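Local structure of restriction endonuclease R.BpuJI (Bacillus pumilus, 2VLA) at residues L142-S156 against L222-Y234. The protein probably cuts DNA as a restriction endonuclease, this N-terminal part being the recognition domain that binds the cognate sequence. Numbering follows the deposited sequence. Where two conformers were deposited one is given.
Sequences LQVLLTADNNNIQLS and LIRIDGNLVKLNY
In what appears to be a winged-helix unit of the DNA-recognition domain, Leu232 of the hairpin 223-232 presses its branched end between Leu142, Leu145 and Leu146 of helix 137-150. The 142-150 part of the helix runs almost perpendicular to strand 230-232 (86°). Leu232 CG sits against Leu145 CB, while its two methyls part: CD1 goes to Leu146 CD2 (3.6 Å) and CD2 to Leu142 CD2 (3.6 Å). Leu145 continues the layer along the hairpin, its CD1 lying 3.9 Å from Ile223 CG2 and also meeting Val230 CG1, the branch held anti to the backbone N (chi1 174°). Leu217 of helix 203-219 and Ile243 of helix 237-244 close round Leu142 and Leu222.

Toward the C-terminal end of the helix the contact turns polar. Tyr234 OH donates to Asp149 OD2 (2.5 Å), which lies in the ring plane, beyond the edge, and accepts through its anti lone pair. The same oxygen also accepts a hydrogen bond from a water that in turn accepts from Leu232 N, tying the carboxylate to the strand backbone as well; a second water donates to the tyrosine oxygen.

Beyond the helix end the chain comes back to the same strand. Val230 N gives Leu155 O a nearly straight bond of 2.8 Å (172° at the hydrogen), and a water bridges Leu155 N and Val230 O. Next door, the amide end of Gln154 reaches both Leu229 and Lys231, OE1 being 3.5 Å from Leu229 CD1 and NE2 3.5 Å from Lys231 CE. Ser156 CB rests on Asn228 O, while its OG turns to cap Asp159 N of helix 157-165. Helix 137-150, a short extended link joined to the second strand, 230-232, of a two-stranded hairpin, and a hydrophobic layer between them are consistent with the winged-helix form of the helix-turn-helix fold.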
loop_
_atom_site.group_PDB
_atom_site.type_symbol
_atom_site.label_atom_id
_atom_site.label_comp_id
_atom_site.label_asym_id
_atom_site.label_seq_id
_atom_site.Cartn_x
_atom_site.Cartn_y
_atom_site.Cartn_z
ATOM N N LEU A 142 4.281 9.827 6.890
ATOM C CA LEU A 142 5.558 10.172 7.452
ATOM C C LEU A 142 5.608 11.685 7.829
ATOM O O LEU A 142 6.110 12.047 8.882
ATOM C CB LEU A 142 6.667 9.835 6.458
ATOM C CG LEU A 142 6.936 8.319 6.312
ATOM C CD1 LEU A 142 7.970 8.143 5.212
ATOM C CD2 LEU A 142 7.418 7.665 7.657
ATOM N N GLN A 143 5.072 12.562 6.967
ATOM C CA GLN A 143 5.041 13.961 7.310
ATOM C C GLN A 143 4.129 14.270 8.505
ATOM O O GLN A 143 4.457 15.098 9.340
ATOM C CB GLN A 143 4.637 14.802 6.101
ATOM C CG GLN A 143 4.713 16.332 6.338
ATOM C CD GLN A 143 6.128 16.830 6.479
ATOM O OE1 GLN A 143 7.071 16.170 6.089
ATOM N NE2 GLN A 143 6.261 18.075 6.906
ATOM N N VAL A 144 2.984 13.590 8.586
ATOM C CA VAL A 144 2.107 13.744 9.748
ATOM C C VAL A 144 2.868 13.341 11.048
ATOM O O VAL A 144 2.812 14.034 12.054
ATOM C CB VAL A 144 0.829 12.891 9.585
ATOM C CG1 VAL A 144 0.071 12.731 10.925
ATOM C CG2 VAL A 144 -0.089 13.486 8.530
ATOM N N LEU A 145 3.607 12.232 10.983
ATOM C CA LEU A 145 4.361 11.772 12.156
ATOM C C LEU A 145 5.489 12.756 12.523
ATOM O O LEU A 145 5.726 13.024 13.713
ATOM C CB LEU A 145 4.922 10.367 11.906
ATOM C CG LEU A 145 3.873 9.243 11.865
ATOM C CD1 LEU A 145 4.515 7.969 11.367
ATOM C CD2 LEU A 145 3.226 9.031 13.238
ATOM N N LEU A 146 6.186 13.292 11.509
ATOM C CA LEU A 146 7.227 14.305 11.767
ATOM C C LEU A 146 6.609 15.521 12.434
ATOM O O LEU A 146 7.143 16.053 13.397
ATOM C CB LEU A 146 7.920 14.737 10.474
ATOM C CG LEU A 146 8.932 13.749 9.893
ATOM C CD1 LEU A 146 9.260 14.160 8.480
ATOM C CD2 LEU A 146 10.202 13.667 10.740
ATOM N N THR A 147 5.482 15.962 11.889
ATOM C CA THR A 147 4.794 17.147 12.390
ATOM C C THR A 147 4.256 16.928 13.812
ATOM O O THR A 147 4.344 17.809 14.658
ATOM C CB THR A 147 3.677 17.579 11.428
ATOM O OG1 THR A 147 4.245 17.817 10.144
ATOM C CG2 THR A 147 2.951 18.865 11.913
ATOM N N ALA A 148 3.786 15.705 14.104
ATOM C CA ALA A 148 3.401 15.354 15.476
ATOM C C ALA A 148 4.595 15.513 16.432
ATOM O O ALA A 148 4.500 16.183 17.455
ATOM C CB ALA A 148 2.839 13.922 15.521
ATOM N N ASP A 149 5.738 14.942 16.067
ATOM C CA ASP A 149 6.927 15.064 16.914
ATOM C C ASP A 149 7.333 16.534 17.096
ATOM O O ASP A 149 7.715 16.952 18.183
ATOM C CB ASP A 149 8.098 14.274 16.329
ATOM C CG ASP A 149 8.007 12.803 16.606
ATOM O OD1 ASP A 149 7.170 12.402 17.453
ATOM O OD2 ASP A 149 8.785 12.032 15.998
ATOM N N ASN A 150 7.237 17.310 16.024
ATOM C CA ASN A 150 7.615 18.726 16.069
ATOM C C ASN A 150 6.719 19.517 17.015
ATOM O O ASN A 150 7.110 20.572 17.523
ATOM C CB ASN A 150 7.589 19.332 14.656
ATOM C CG ASN A 150 8.728 18.838 13.796
ATOM O OD1 ASN A 150 9.723 18.337 14.307
ATOM N ND2 ASN A 150 8.582 18.962 12.485
ATOM N N ASN A 151 5.504 19.015 17.217
ATOM C CA ASN A 151 4.540 19.630 18.081
ATOM C C ASN A 151 4.362 18.854 19.399
ATOM O O ASN A 151 3.381 19.052 20.126
ATOM C CB ASN A 151 3.204 19.751 17.353
ATOM C CG ASN A 151 3.201 20.862 16.355
ATOM O OD1 ASN A 151 2.968 22.010 16.712
ATOM N ND2 ASN A 151 3.525 20.556 15.113
ATOM N N ASN A 152 5.316 17.974 19.691
ATOM C CA ASN A 152 5.389 17.306 20.982
ATOM C C ASN A 152 4.140 16.505 21.334
ATOM O O ASN A 152 3.742 16.438 22.506
ATOM C CB ASN A 152 5.727 18.325 22.065
ATOM C CG ASN A 152 7.076 19.004 21.811
ATOM O OD1 ASN A 152 8.088 18.331 21.649
ATOM N ND2 ASN A 152 7.076 20.345 21.716
ATOM N N ILE A 153 3.570 15.822 20.340
ATOM C CA ILE A 153 2.554 14.804 20.608
ATOM C C ILE A 153 2.888 13.521 19.868
ATOM O O ILE A 153 3.722 13.519 18.941
ATOM C CB ILE A 153 1.117 15.264 20.246
ATOM C CG1 ILE A 153 0.966 15.448 18.733
ATOM C CG2 ILE A 153 0.762 16.553 20.994
ATOM C CD1 ILE A 153 -0.463 15.507 18.270
ATOM N N GLN A 154 2.285 12.421 20.312
ATOM C CA GLN A 154 2.444 11.164 19.628
ATOM C C GLN A 154 1.078 10.620 19.242
ATOM O O GLN A 154 0.086 10.928 19.886
ATOM C CB GLN A 154 3.179 10.179 20.527
ATOM C CG GLN A 154 4.596 10.633 20.849
ATOM C CD GLN A 154 5.230 9.831 21.927
ATOM O OE1 GLN A 154 4.709 9.742 23.040
ATOM N NE2 GLN A 154 6.387 9.255 21.628
ATOM N N LEU A 155 1.037 9.883 18.146
ATOM C CA LEU A 155 -0.210 9.416 17.565
ATOM C C LEU A 155 -0.387 7.920 17.725
ATOM O O LEU A 155 0.571 7.151 17.647
ATOM C CB LEU A 155 -0.249 9.742 16.070
ATOM C CG LEU A 155 -0.056 11.208 15.697
ATOM C CD1 LEU A 155 -0.229 11.347 14.224
ATOM C CD2 LEU A 155 -1.041 12.038 16.452
ATOM N N SER A 156 -1.632 7.517 17.877
ATOM C CA SER A 156 -1.989 6.112 17.905
ATOM C C SER A 156 -2.365 5.642 16.514
ATOM O O SER A 156 -2.590 6.451 15.597
ATOM C CB SER A 156 -3.172 5.892 18.837
ATOM O OG SER A 156 -4.352 6.442 18.255
ATOM N N LEU A 222 10.880 2.260 8.828
ATOM C CA LEU A 222 10.684 3.701 8.975
ATOM C C LEU A 222 9.887 4.054 10.225
ATOM O O LEU A 222 10.028 5.169 10.763
ATOM C CB LEU A 222 10.039 4.283 7.734
ATOM C CG LEU A 222 10.815 3.995 6.458
ATOM C CD1 LEU A 222 10.130 4.626 5.282
ATOM C CD2 LEU A 222 12.290 4.451 6.579
ATOM N N ILE A 223 9.113 3.089 10.729
ATOM C CA ILE A 223 8.332 3.284 11.944
ATOM C C ILE A 223 8.355 2.050 12.800
ATOM O O ILE A 223 8.769 0.992 12.356
ATOM C CB ILE A 223 6.883 3.644 11.631
ATOM C CG1 ILE A 223 6.153 2.451 10.959
ATOM C CG2 ILE A 223 6.820 4.938 10.757
ATOM C CD1 ILE A 223 4.634 2.551 10.861
ATOM N N ARG A 224 7.909 2.206 14.043
ATOM C CA ARG A 224 7.668 1.086 14.935
ATOM C C ARG A 224 6.265 1.244 15.517
ATOM O O ARG A 224 5.911 2.323 16.021
ATOM C CB ARG A 224 8.709 1.069 16.055
ATOM C CG ARG A 224 8.631 -0.153 16.956
ATOM C CD ARG A 224 9.885 -1.039 16.837
ATOM N NE ARG A 224 9.656 -2.249 16.038
ATOM C CZ ARG A 224 8.548 -2.987 16.090
ATOM N NH1 ARG A 224 7.565 -2.649 16.899
ATOM N NH2 ARG A 224 8.431 -4.068 15.331
ATOM N N ILE A 225 5.442 0.209 15.352
ATOM C CA ILE A 225 4.101 0.195 15.847
ATOM C C ILE A 225 4.110 -0.584 17.157
ATOM O O ILE A 225 4.452 -1.756 17.172
ATOM C CB ILE A 225 3.149 -0.581 14.866
ATOM C CG1 ILE A 225 3.217 -0.021 13.436
ATOM C CG2 ILE A 225 1.706 -0.543 15.375
ATOM C CD1 ILE A 225 2.578 -0.949 12.401
ATOM N N ASP A 226 3.773 0.067 18.243
ATOM C CA ASP A 226 3.562 -0.663 19.501
ATOM C C ASP A 226 2.074 -0.690 19.849
ATOM O O ASP A 226 1.229 -0.393 19.015
ATOM C CB ASP A 226 4.451 -0.110 20.623
ATOM C CG ASP A 226 4.073 1.285 21.076
ATOM O OD1 ASP A 226 2.894 1.533 21.384
ATOM O OD2 ASP A 226 5.002 2.136 21.197
ATOM N N GLY A 227 1.747 -1.202 21.024
ATOM C CA GLY A 227 0.343 -1.363 21.424
ATOM C C GLY A 227 -0.412 -0.034 21.488
ATOM O O GLY A 227 -1.643 -0.003 21.384
ATOM N N ASN A 228 0.330 1.032 21.777
ATOM C CA ASN A 228 -0.253 2.327 22.092
ATOM C C ASN A 228 -0.067 3.331 20.936
ATOM O O ASN A 228 -0.940 4.169 20.694
ATOM C CB ASN A 228 0.418 2.933 23.347
ATOM C CG ASN A 228 0.109 2.167 24.632
ATOM O OD1 ASN A 228 0.838 2.277 25.614
ATOM N ND2 ASN A 228 -0.969 1.451 24.637
ATOM N N LEU A 229 1.085 3.274 20.260
ATOM C CA LEU A 229 1.565 4.421 19.455
ATOM C C LEU A 229 2.214 3.970 18.186
ATOM O O LEU A 229 2.750 2.858 18.108
ATOM C CB LEU A 229 2.577 5.201 20.269
ATOM C CG LEU A 229 2.045 5.933 21.481
ATOM C CD1 LEU A 229 3.194 6.669 22.165
ATOM C CD2 LEU A 229 0.895 6.890 21.110
ATOM N N VAL A 230 2.209 4.866 17.182
ATOM C CA VAL A 230 3.023 4.691 16.005
ATOM C C VAL A 230 4.135 5.724 16.065
ATOM O O VAL A 230 3.857 6.924 16.117
ATOM C CB VAL A 230 2.183 4.930 14.738
ATOM C CG1 VAL A 230 3.076 4.894 13.484
ATOM C CG2 VAL A 230 1.036 3.911 14.644
ATOM N N LYS A 231 5.387 5.274 16.070
ATOM C CA LYS A 231 6.544 6.178 16.226
ATOM C C LYS A 231 7.554 6.020 15.099
ATOM O O LYS A 231 7.765 4.929 14.605
ATOM C CB LYS A 231 7.238 5.912 17.557
ATOM C CG LYS A 231 6.364 6.199 18.773
ATOM C CD LYS A 231 7.018 5.721 20.057
ATOM C CE LYS A 231 8.234 6.560 20.402
ATOM N NZ LYS A 231 8.828 6.164 21.705
ATOM N N LEU A 232 8.156 7.136 14.670
ATOM C CA LEU A 232 9.233 7.090 13.717
ATOM C C LEU A 232 10.472 6.428 14.284
ATOM O O LEU A 232 10.788 6.587 15.448
ATOM C CB LEU A 232 9.589 8.509 13.225
ATOM C CG LEU A 232 8.505 9.208 12.404
ATOM C CD1 LEU A 232 8.767 10.731 12.317
ATOM C CD2 LEU A 232 8.390 8.639 10.981
ATOM N N ASN A 233 11.190 5.741 13.416
ATOM C CA ASN A 233 12.511 5.223 13.721
ATOM C C ASN A 233 13.613 6.159 13.206
ATOM O O ASN A 233 14.011 6.094 12.035
ATOM C CB ASN A 233 12.684 3.848 13.094
ATOM C CG ASN A 233 14.076 3.311 13.272
ATOM O OD1 ASN A 233 14.807 3.740 14.170
ATOM N ND2 ASN A 233 14.481 2.426 12.388
ATOM N N TYR A 234 14.105 7.033 14.069
ATOM C CA TYR A 234 15.008 8.096 13.609
ATOM C C TYR A 234 16.408 7.574 13.235
ATOM O O TYR A 234 17.210 8.309 12.689
ATOM C CB TYR A 234 15.094 9.224 14.644
ATOM C CG TYR A 234 13.891 10.156 14.607
ATOM C CD1 TYR A 234 13.816 11.168 13.673
ATOM C CD2 TYR A 234 12.815 9.982 15.476
ATOM C CE1 TYR A 234 12.730 12.015 13.615
ATOM C CE2 TYR A 234 11.709 10.813 15.420
ATOM C CZ TYR A 234 11.692 11.857 14.489
ATOM O OH TYR A 234 10.616 12.726 14.398
HETATM O O HOH W 1 7.534 9.607 15.918
HETATM O O HOH W 2 11.174 15.370 13.889
HETATM O O HOH W 3 3.504 9.466 16.874
#